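Local structure of putative SnoaL-like polyketide cyclase (Shewanella denitrificans, 3LZA) at residues A[98-111]-A[127-141]. The protein is of unconfirmed function but, as a SnoaL-like member of the NTF2 clan, may act as a polyketide cyclase. Residues are numbered along the deposited sequence; the frame is centred on the assembly and turned at random.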
ATOM      1  N   LYS A  98     -13.948 -22.103  11.670  1.00 13.43           N
ATOM      2  CA  LYS A  98     -15.025 -22.798  10.975  1.00 12.39           C
ATOM      3  C   LYS A  98     -14.666 -24.268  10.712  1.00 12.32           C
ATOM      4  O   LYS A  98     -14.510 -24.690   9.555  1.00 11.11           O
ATOM      5  CB  LYS A  98     -15.336 -22.091   9.646  1.00 12.84           C
ATOM      6  CG  LYS A  98     -15.504 -20.565   9.736  1.00 13.36           C
ATOM      7  CD  LYS A  98     -16.917 -20.226  10.098  1.00 14.11           C
ATOM      8  CE  LYS A  98     -17.092 -18.810  10.572  1.00 15.28           C
ATOM      9  NZ  LYS A  98     -18.546 -18.648  10.916  1.00 15.75           N
ATOM     10  N   PRO A  99     -14.553 -25.065  11.781  1.00 11.70           N
ATOM     11  CA  PRO A  99     -14.276 -26.486  11.594  1.00 10.73           C
ATOM     12  C   PRO A  99     -15.392 -27.157  10.840  1.00 10.21           C
ATOM     13  O   PRO A  99     -16.575 -26.768  10.990  1.00 10.49           O
ATOM     14  CB  PRO A  99     -14.209 -27.053  13.028  1.00 11.38           C
ATOM     15  CG  PRO A  99     -14.687 -25.987  13.926  1.00 11.36           C
ATOM     16  CD  PRO A  99     -14.962 -24.744  13.166  1.00 12.07           C
ATOM     17  N   GLY A 100     -15.033 -28.192  10.079  1.00  9.21           N
ATOM     18  CA  GLY A 100     -16.000 -29.040   9.403  1.00  8.00           C
ATOM     19  C   GLY A 100     -16.516 -28.438   8.106  1.00  8.93           C
ATOM     20  O   GLY A 100     -17.474 -28.972   7.528  1.00  8.27           O
ATOM     21  N   LYS A 101     -15.885 -27.336   7.666  1.00  8.24           N
ATOM     22  CA  LYS A 101     -16.306 -26.572   6.486  1.00  9.13           C
ATOM     23  C   LYS A 101     -15.099 -26.200   5.641  1.00  8.12           C
ATOM     24  O   LYS A 101     -13.998 -26.082   6.153  1.00  8.09           O
ATOM     25  CB  LYS A 101     -17.005 -25.265   6.889  1.00  9.76           C
ATOM     26  CG  LYS A 101     -18.291 -25.409   7.690  1.00 13.08           C
ATOM     27  CD  LYS A 101     -18.763 -24.040   8.219  1.00 16.61           C
ATOM     28  CE  LYS A 101     -20.209 -24.100   8.753  1.00 17.59           C
ATOM     29  NZ  LYS A 101     -20.461 -23.083   9.827  1.00 17.94           N
ATOM     30  N   ILE A 102     -15.336 -26.033   4.342  1.00  7.72           N
ATOM     31  CA  ILE A 102     -14.377 -25.498   3.420  1.00  7.19           C
ATOM     32  C   ILE A 102     -14.772 -24.022   3.258  1.00  7.16           C
ATOM     33  O   ILE A 102     -15.880 -23.707   2.784  1.00  7.85           O
ATOM     34  CB  ILE A 102     -14.453 -26.208   2.049  1.00  7.59           C
ATOM     35  CG1 ILE A 102     -14.244 -27.719   2.217  1.00  7.66           C
ATOM     36  CG2 ILE A 102     -13.449 -25.550   1.042  1.00  5.93           C
ATOM     37  CD1 ILE A 102     -12.750 -28.051   2.630  1.00  9.09           C
ATOM     38  N   ILE A 103     -13.895 -23.124   3.679  1.00  7.45           N
ATOM     39  CA  ILE A 103     -14.184 -21.695   3.593  1.00  7.19           C
ATOM     40  C   ILE A 103     -13.683 -21.175   2.270  1.00  7.53           C
ATOM     41  O   ILE A 103     -12.831 -21.795   1.648  1.00  7.66           O
ATOM     42  CB  ILE A 103     -13.661 -20.857   4.797  1.00  7.20           C
ATOM     43  CG1 ILE A 103     -12.185 -21.018   5.055  1.00  8.01           C
ATOM     44  CG2 ILE A 103     -14.403 -21.258   6.073  1.00  8.53           C
ATOM     45  CD1 ILE A 103     -11.278 -20.217   4.114  1.00  8.17           C
ATOM     46  N   ASP A 104     -14.236 -20.055   1.840  1.00  7.04           N
ATOM     47  CA  ASP A 104     -13.812 -19.429   0.586  1.00  7.71           C
ATOM     48  C   ASP A 104     -13.850 -17.901   0.777  1.00  7.84           C
ATOM     49  O   ASP A 104     -14.919 -17.329   1.036  1.00  7.73           O
ATOM     50  CB  ASP A 104     -14.797 -19.890  -0.524  1.00  8.88           C
ATOM     51  CG  ASP A 104     -14.220 -19.714  -1.962  1.00  8.67           C
ATOM     52  OD1 ASP A 104     -14.181 -18.571  -2.463  1.00 11.59           O
ATOM     53  OD2 ASP A 104     -13.878 -20.717  -2.631  1.00 13.15           O
ATOM     54  N   ILE A 105     -12.716 -17.237   0.625  1.00  8.12           N
ATOM     55  CA  ILE A 105     -12.626 -15.805   0.943  1.00  8.07           C
ATOM     56  C   ILE A 105     -11.841 -15.069  -0.136  1.00  9.32           C
ATOM     57  O   ILE A 105     -11.010 -15.667  -0.824  1.00 10.31           O
ATOM     58  CB  ILE A 105     -11.987 -15.545   2.329  1.00  9.01           C
ATOM     59  CG1 ILE A 105     -10.629 -16.249   2.445  1.00  8.41           C
ATOM     60  CG2 ILE A 105     -12.973 -15.937   3.441  1.00 10.14           C
ATOM     61  CD1 ILE A 105      -9.934 -16.227   3.843  1.00 11.31           C
ATOM     62  N   ALA A 106     -12.156 -13.781  -0.317  1.00  9.28           N
ATOM     63  CA  ALA A 106     -11.500 -12.942  -1.328  1.00  8.43           C
ATOM     64  C   ALA A 106     -11.203 -11.665  -0.583  1.00 10.80           C
ATOM     65  O   ALA A 106     -12.135 -10.914  -0.298  1.00 12.79           O
ATOM     66  CB  ALA A 106     -12.416 -12.670  -2.521  1.00  9.78           C
ATOM     67  N   ILE A 107      -9.912 -11.472  -0.261  1.00 11.54           N
ATOM     68  CA  ILE A 107      -9.415 -10.420   0.638  0.50 11.39           C
ATOM     69  C   ILE A 107      -8.697  -9.308  -0.132  1.00 11.21           C
ATOM     70  O   ILE A 107      -7.623  -9.547  -0.672  1.00 10.60           O
ATOM     71  CB  ILE A 107      -8.376 -11.009   1.655  0.50 11.22           C
ATOM     72  CG1 ILE A 107      -8.856 -12.316   2.289  0.50 13.08           C
ATOM     73  CG2 ILE A 107      -8.067 -10.001   2.782  0.50 12.19           C
ATOM     74  CD1 ILE A 107      -7.937 -12.805   3.378  0.50 13.56           C
ATOM     75  N   PRO A 108      -9.252  -8.079  -0.153  1.00 10.72           N
ATOM     76  CA  PRO A 108      -8.482  -6.996  -0.787  1.00 10.66           C
ATOM     77  C   PRO A 108      -7.171  -6.788  -0.070  1.00  9.30           C
ATOM     78  O   PRO A 108      -7.120  -6.859   1.147  1.00  8.35           O
ATOM     79  CB  PRO A 108      -9.353  -5.781  -0.523  1.00 10.79           C
ATOM     80  CG  PRO A 108     -10.748  -6.366  -0.576  1.00 10.91           C
ATOM     81  CD  PRO A 108     -10.623  -7.658   0.144  1.00 11.18           C
ATOM     82  N   GLY A 109      -6.116  -6.494  -0.793  1.00  9.30           N
ATOM     83  CA  GLY A 109      -4.910  -6.204  -0.119  1.00  9.92           C
ATOM     84  C   GLY A 109      -3.914  -5.485  -1.015  1.00  8.93           C
ATOM     85  O   GLY A 109      -4.061  -5.433  -2.252  1.00 10.41           O
ATOM     86  N   VAL A 110      -2.962  -4.863  -0.358  1.00  9.02           N
ATOM     87  CA  VAL A 110      -1.775  -4.256  -1.042  1.00  8.50           C
ATOM     88  C   VAL A 110      -0.504  -4.890  -0.474  1.00  9.25           C
ATOM     89  O   VAL A 110      -0.330  -4.897   0.726  1.00 10.08           O
ATOM     90  CB  VAL A 110      -1.757  -2.709  -0.878  1.00  7.79           C
ATOM     91  CG1 VAL A 110      -0.545  -2.078  -1.516  1.00  9.59           C
ATOM     92  CG2 VAL A 110      -3.008  -2.113  -1.558  1.00  7.08           C
ATOM     93  N   THR A 111       0.358  -5.402  -1.352  1.00  9.95           N
ATOM     94  CA  THR A 111       1.637  -6.030  -0.976  1.00 10.68           C
ATOM     95  C   THR A 111       2.801  -5.240  -1.613  1.00 10.41           C
ATOM     96  O   THR A 111       2.800  -4.995  -2.838  1.00 11.26           O
ATOM     97  CB  THR A 111       1.620  -7.574  -1.415  1.00 10.95           C
ATOM     98  OG1 THR A 111       0.608  -8.230  -0.642  1.00 13.63           O
ATOM     99  CG2 THR A 111       2.964  -8.259  -1.164  1.00 12.59           C
ATOM    100  N   ASP A 127       2.595  -6.421   3.864  1.00 10.43           N
ATOM    101  CA  ASP A 127       1.213  -6.679   3.503  1.00 10.40           C
ATOM    102  C   ASP A 127       0.314  -5.734   4.225  1.00 10.78           C
ATOM    103  O   ASP A 127       0.493  -5.492   5.415  1.00 10.99           O
ATOM    104  CB  ASP A 127       0.775  -8.123   3.820  1.00 10.77           C
ATOM    105  CG  ASP A 127       1.288  -9.140   2.855  1.00 10.51           C
ATOM    106  OD1 ASP A 127       1.915  -8.805   1.800  1.00 11.23           O
ATOM    107  OD2 ASP A 127       1.083 -10.326   3.179  1.00 12.25           O
ATOM    108  N   LEU A 128      -0.665  -5.185   3.495  1.00 10.81           N
ATOM    109  CA  LEU A 128      -1.765  -4.442   4.103  1.00 11.19           C
ATOM    110  C   LEU A 128      -3.051  -5.161   3.649  1.00 11.91           C
ATOM    111  O   LEU A 128      -3.398  -5.123   2.481  1.00 11.80           O
ATOM    112  CB  LEU A 128      -1.764  -2.965   3.637  1.00 12.18           C
ATOM    113  CG  LEU A 128      -0.584  -2.047   3.994  1.00 12.67           C
ATOM    114  CD1 LEU A 128      -0.462  -0.854   3.049  1.00 12.37           C
ATOM    115  CD2 LEU A 128      -0.754  -1.576   5.432  1.00  8.59           C
HETATM  116  N   MSE A 129      -3.746  -5.853   4.563  1.00 10.14           N
HETATM  117  CA  MSE A 129      -4.851  -6.717   4.206  1.00 10.80           C
HETATM  118  C   MSE A 129      -6.135  -6.183   4.780  1.00 10.34           C
HETATM  119  O   MSE A 129      -6.163  -5.673   5.914  1.00  9.96           O
HETATM  120  CB  MSE A 129      -4.625  -8.136   4.715  1.00 11.93           C
HETATM  121  CG  MSE A 129      -3.344  -8.793   4.299  1.00 13.74           C
HETATM  122 SE   MSE A 129      -3.465  -9.282   2.409  0.75 17.94          SE
HETATM  123  CE  MSE A 129      -4.943 -10.424   2.518  1.00 19.88           C
ATOM    124  N   ASP A 130      -7.221  -6.294   4.008  1.00  9.28           N
ATOM    125  CA  ASP A 130      -8.541  -5.863   4.466  1.00  8.81           C
ATOM    126  C   ASP A 130      -9.218  -6.977   5.304  1.00  9.53           C
ATOM    127  O   ASP A 130     -10.070  -7.730   4.818  1.00 10.24           O
ATOM    128  CB  ASP A 130      -9.393  -5.441   3.265  1.00  8.28           C
ATOM    129  CG  ASP A 130     -10.773  -4.960   3.610  1.00  9.23           C
ATOM    130  OD1 ASP A 130     -11.165  -4.825   4.797  1.00  9.79           O
ATOM    131  OD2 ASP A 130     -11.527  -4.738   2.635  1.00  9.79           O
ATOM    132  N   TYR A 131      -8.793  -7.080   6.555  1.00  9.44           N
ATOM    133  CA  TYR A 131      -9.311  -8.125   7.463  1.00  9.59           C
ATOM    134  C   TYR A 131     -10.769  -7.946   7.865  1.00  9.17           C
ATOM    135  O   TYR A 131     -11.445  -8.952   8.143  1.00  8.69           O
ATOM    136  CB  TYR A 131      -8.425  -8.270   8.703  1.00  9.64           C
ATOM    137  CG  TYR A 131      -7.083  -8.835   8.422  1.00 10.50           C
ATOM    138  CD1 TYR A 131      -6.956 -10.127   7.908  1.00 15.12           C
ATOM    139  CD2 TYR A 131      -5.916  -8.088   8.651  1.00 12.53           C
ATOM    140  CE1 TYR A 131      -5.724 -10.673   7.617  1.00 15.66           C
ATOM    141  CE2 TYR A 131      -4.660  -8.629   8.356  1.00 12.32           C
ATOM    142  CZ  TYR A 131      -4.584  -9.935   7.868  1.00 15.15           C
ATOM    143  OH  TYR A 131      -3.396 -10.516   7.576  1.00 13.90           O
ATOM    144  N   GLN A 132     -11.307  -6.731   7.851  1.00  8.40           N
ATOM    145  CA  GLN A 132     -12.757  -6.602   8.065  1.00  9.55           C
ATOM    146  C   GLN A 132     -13.579  -7.284   6.955  1.00  8.52           C
ATOM    147  O   GLN A 132     -14.599  -7.925   7.248  1.00  7.40           O
ATOM    148  CB  GLN A 132     -13.220  -5.142   8.273  1.00  9.63           C
ATOM    149  CG  GLN A 132     -14.662  -5.016   8.763  1.00 11.93           C
ATOM    150  CD  GLN A 132     -14.883  -5.650  10.137  1.00 14.33           C
ATOM    151  OE1 GLN A 132     -14.192  -5.319  11.094  1.00 17.21           O
ATOM    152  NE2 GLN A 132     -15.803  -6.587  10.218  1.00 13.13           N
ATOM    153  N   THR A 133     -13.149  -7.155   5.688  1.00  9.61           N
ATOM    154  CA  THR A 133     -13.859  -7.816   4.578  1.00  9.96           C
ATOM    155  C   THR A 133     -13.777  -9.345   4.791  1.00 10.31           C
ATOM    156  O   THR A 133     -14.766 -10.065   4.616  1.00 10.13           O
ATOM    157  CB  THR A 133     -13.278  -7.365   3.193  1.00 10.42           C
ATOM    158  OG1 THR A 133     -13.609  -5.987   2.977  1.00 11.13           O
ATOM    159  CG2 THR A 133     -13.867  -8.159   2.063  1.00 11.57           C
HETATM  160  N   MSE A 134     -12.633  -9.832   5.268  1.00 10.66           N
HETATM  161  CA  MSE A 134     -12.478 -11.277   5.533  1.00 10.71           C
HETATM  162  C   MSE A 134     -13.443 -11.731   6.619  1.00 10.75           C
HETATM  163  O   MSE A 134     -14.112 -12.753   6.476  1.00 11.16           O
HETATM  164  CB  MSE A 134     -11.045 -11.620   5.984  1.00 10.82           C
HETATM  165  CG  MSE A 134     -10.773 -13.125   6.062  1.00 11.74           C
HETATM  166 SE   MSE A 134      -8.982 -13.414   6.697  0.75 16.98          SE
HETATM  167  CE  MSE A 134      -9.460 -13.257   8.478  1.00 15.58           C
ATOM    168  N   SER A 135     -13.493 -10.973   7.705  1.00 10.68           N
ATOM    169  CA  SER A 135     -14.383 -11.263   8.814  1.00 10.68           C
ATOM    170  C   SER A 135     -15.823 -11.282   8.358  1.00 11.26           C
ATOM    171  O   SER A 135     -16.552 -12.187   8.734  1.00 10.61           O
ATOM    172  CB  SER A 135     -14.240 -10.229   9.930  1.00 10.80           C
ATOM    173  OG  SER A 135     -15.008 -10.627  11.055  1.00 14.03           O
ATOM    174  N   ASP A 136     -16.232 -10.275   7.577  1.00 10.94           N
ATOM    175  CA  ASP A 136     -17.606 -10.205   7.067  1.00 11.30           C
ATOM    176  C   ASP A 136     -17.968 -11.475   6.263  1.00 10.89           C
ATOM    177  O   ASP A 136     -19.070 -12.019   6.375  1.00 11.44           O
ATOM    178  CB  ASP A 136     -17.795  -8.983   6.143  1.00 10.55           C
ATOM    179  CG  ASP A 136     -17.750  -7.629   6.880  1.00 12.77           C
ATOM    180  OD1 ASP A 136     -17.981  -7.552   8.115  1.00 14.38           O
ATOM    181  OD2 ASP A 136     -17.512  -6.622   6.192  1.00 17.31           O
ATOM    182  N   GLN A 137     -17.082 -11.873   5.381  1.00 11.28           N
ATOM    183  CA  GLN A 137     -17.280 -13.087   4.572  1.00 11.90           C
ATOM    184  C   GLN A 137     -17.363 -14.358   5.430  1.00 12.11           C
ATOM    185  O   GLN A 137     -18.284 -15.180   5.266  1.00 13.48           O
ATOM    186  CB  GLN A 137     -16.162 -13.223   3.511  1.00 11.62           C
ATOM    187  CG  GLN A 137     -16.242 -12.273   2.304  1.00 12.62           C
ATOM    188  CD  GLN A 137     -15.012 -12.308   1.442  1.00 15.97           C
ATOM    189  OE1 GLN A 137     -14.364 -13.337   1.332  1.00 18.46           O
ATOM    190  NE2 GLN A 137     -14.664 -11.167   0.805  1.00 19.06           N
ATOM    191  N   LEU A 138     -16.421 -14.527   6.347  1.00 11.96           N
ATOM    192  CA  LEU A 138     -16.467 -15.664   7.280  1.00 12.21           C
ATOM    193  C   LEU A 138     -17.718 -15.727   8.169  1.00 12.75           C
ATOM    194  O   LEU A 138     -18.201 -16.829   8.454  1.00 12.59           O
ATOM    195  CB  LEU A 138     -15.183 -15.732   8.130  1.00 11.36           C
ATOM    196  CG  LEU A 138     -13.878 -16.101   7.433  1.00 11.03           C
ATOM    197  CD1 LEU A 138     -12.713 -15.989   8.336  1.00  9.48           C
ATOM    198  CD2 LEU A 138     -13.953 -17.544   6.893  1.00 10.79           C
ATOM    199  N   GLN A 139     -18.278 -14.578   8.594  1.00 13.37           N
ATOM    200  CA  GLN A 139     -19.524 -14.578   9.405  1.00 15.48           C
ATOM    201  C   GLN A 139     -20.706 -15.224   8.677  1.00 15.90           C
ATOM    202  O   GLN A 139     -21.582 -15.781   9.322  1.00 16.02           O
ATOM    203  CB  GLN A 139     -19.929 -13.163   9.822  1.00 15.68           C
ATOM    204  CG  GLN A 139     -19.067 -12.553  10.887  1.00 18.25           C
ATOM    205  CD  GLN A 139     -19.355 -11.066  11.087  1.00 21.77           C
ATOM    206  OE1 GLN A 139     -20.507 -10.625  11.038  1.00 23.62           O
ATOM    207  NE2 GLN A 139     -18.296 -10.288  11.285  1.00 25.00           N
ATOM    208  N   SER A 140     -20.739 -15.111   7.344  1.00 16.66           N
ATOM    209  CA  SER A 140     -21.792 -15.718   6.514  1.00 17.52           C
ATOM    210  C   SER A 140     -21.561 -17.205   6.196  1.00 18.31           C
ATOM    211  O   SER A 140     -22.465 -17.878   5.668  1.00 19.23           O
ATOM    212  CB  SER A 140     -21.978 -14.929   5.198  1.00 18.25           C
ATOM    213  OG  SER A 140     -20.865 -15.025   4.288  1.00 17.64           O
ATOM    214  N   GLN A 141     -20.380 -17.724   6.537  1.00 17.37           N
ATOM    215  CA  GLN A 141     -20.050 -19.121   6.275  1.00 17.26           C
ATOM    216  C   GLN A 141     -20.099 -19.973   7.547  1.00 17.58           C
ATOM    217  O   GLN A 141     -20.259 -19.473   8.672  1.00 17.48           O
ATOM    218  CB  GLN A 141     -18.685 -19.219   5.586  1.00 16.60           C
ATOM    219  CG  GLN A 141     -18.635 -18.493   4.237  1.00 15.18           C
ATOM    220  CD  GLN A 141     -17.263 -18.516   3.608  1.00 14.34           C
ATOM    221  OE1 GLN A 141     -16.649 -19.578   3.473  1.00 11.16           O
ATOM    222  NE2 GLN A 141     -16.762 -17.347   3.231  1.00 11.81           N
ATOM    223  OXT GLN A 141     -20.007 -21.201   7.464  1.00 17.85           O
TER
HETATM  224  O   HOH W   1     -17.950 -21.907   3.276  1.00 14.57           O
HETATM  225  O   HOH W   2     -16.677 -15.320   0.039  1.00 25.71           O
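The flat amides of Q137 and Q141 meet the backbone of strand 102-111. Each turns its polar end to the strand edge and bonds both backbone groups of one residue. Q137 OE1 takes the N-H of A106 at 2.8 Å, in the carbonyl plane and on a lone pair. Its NE2 returns a bond to A106 O, close to the plane of its own amide. Q141 makes the matching pair of bonds to D104, with OE1 to D104 N at 3.0 Å. Its NE2 bond to D104 O is less flat, 25° out of the amide plane. Both chains run extended beyond CG (chi2 170° and 176°), which carries the amides from the helix and the C-terminal tail to the strand. One water joins I102 O to Q141 OE1. M129 CB lies over one face of the Y131 ring, toward its rim.

The D130 side chain crosses P108 at a slant, OD2 3.7 Å from P108 CG. Its OD1 caps helix 131-139, met by T133 N from above the carboxylate plane. H73 of the second subunit bonds D130 OD2. T111 OG1 meets D127 OD1 at 2.8 Å, also from above the carboxylate plane, but Y87 OH is the stronger partner of OG1.

M134 and L138 pack on the isoleucines of the strand. I107 CD1 sits 3.5 Å from SE of selenomethionine M134, the two side chains alongside each other. L138 CD2 touches CG2 of both I103 and I105. At the chain end, K98 NZ bonds Q141 O at 2.9 Å, and K101 NZ forms a salt bridge with Q141 OXT.

V110 and L128 form an antiparallel hydrogen-bonded pair. Backbone pairing runs on to D130 N with P108 O; Q137 and Q141 then bond the same strand through their side chains. Helix 131-139 runs back beside strand 102-111, nearly antiparallel (172°). The hairpin belongs to the curved sheet of the NTF2-like fold.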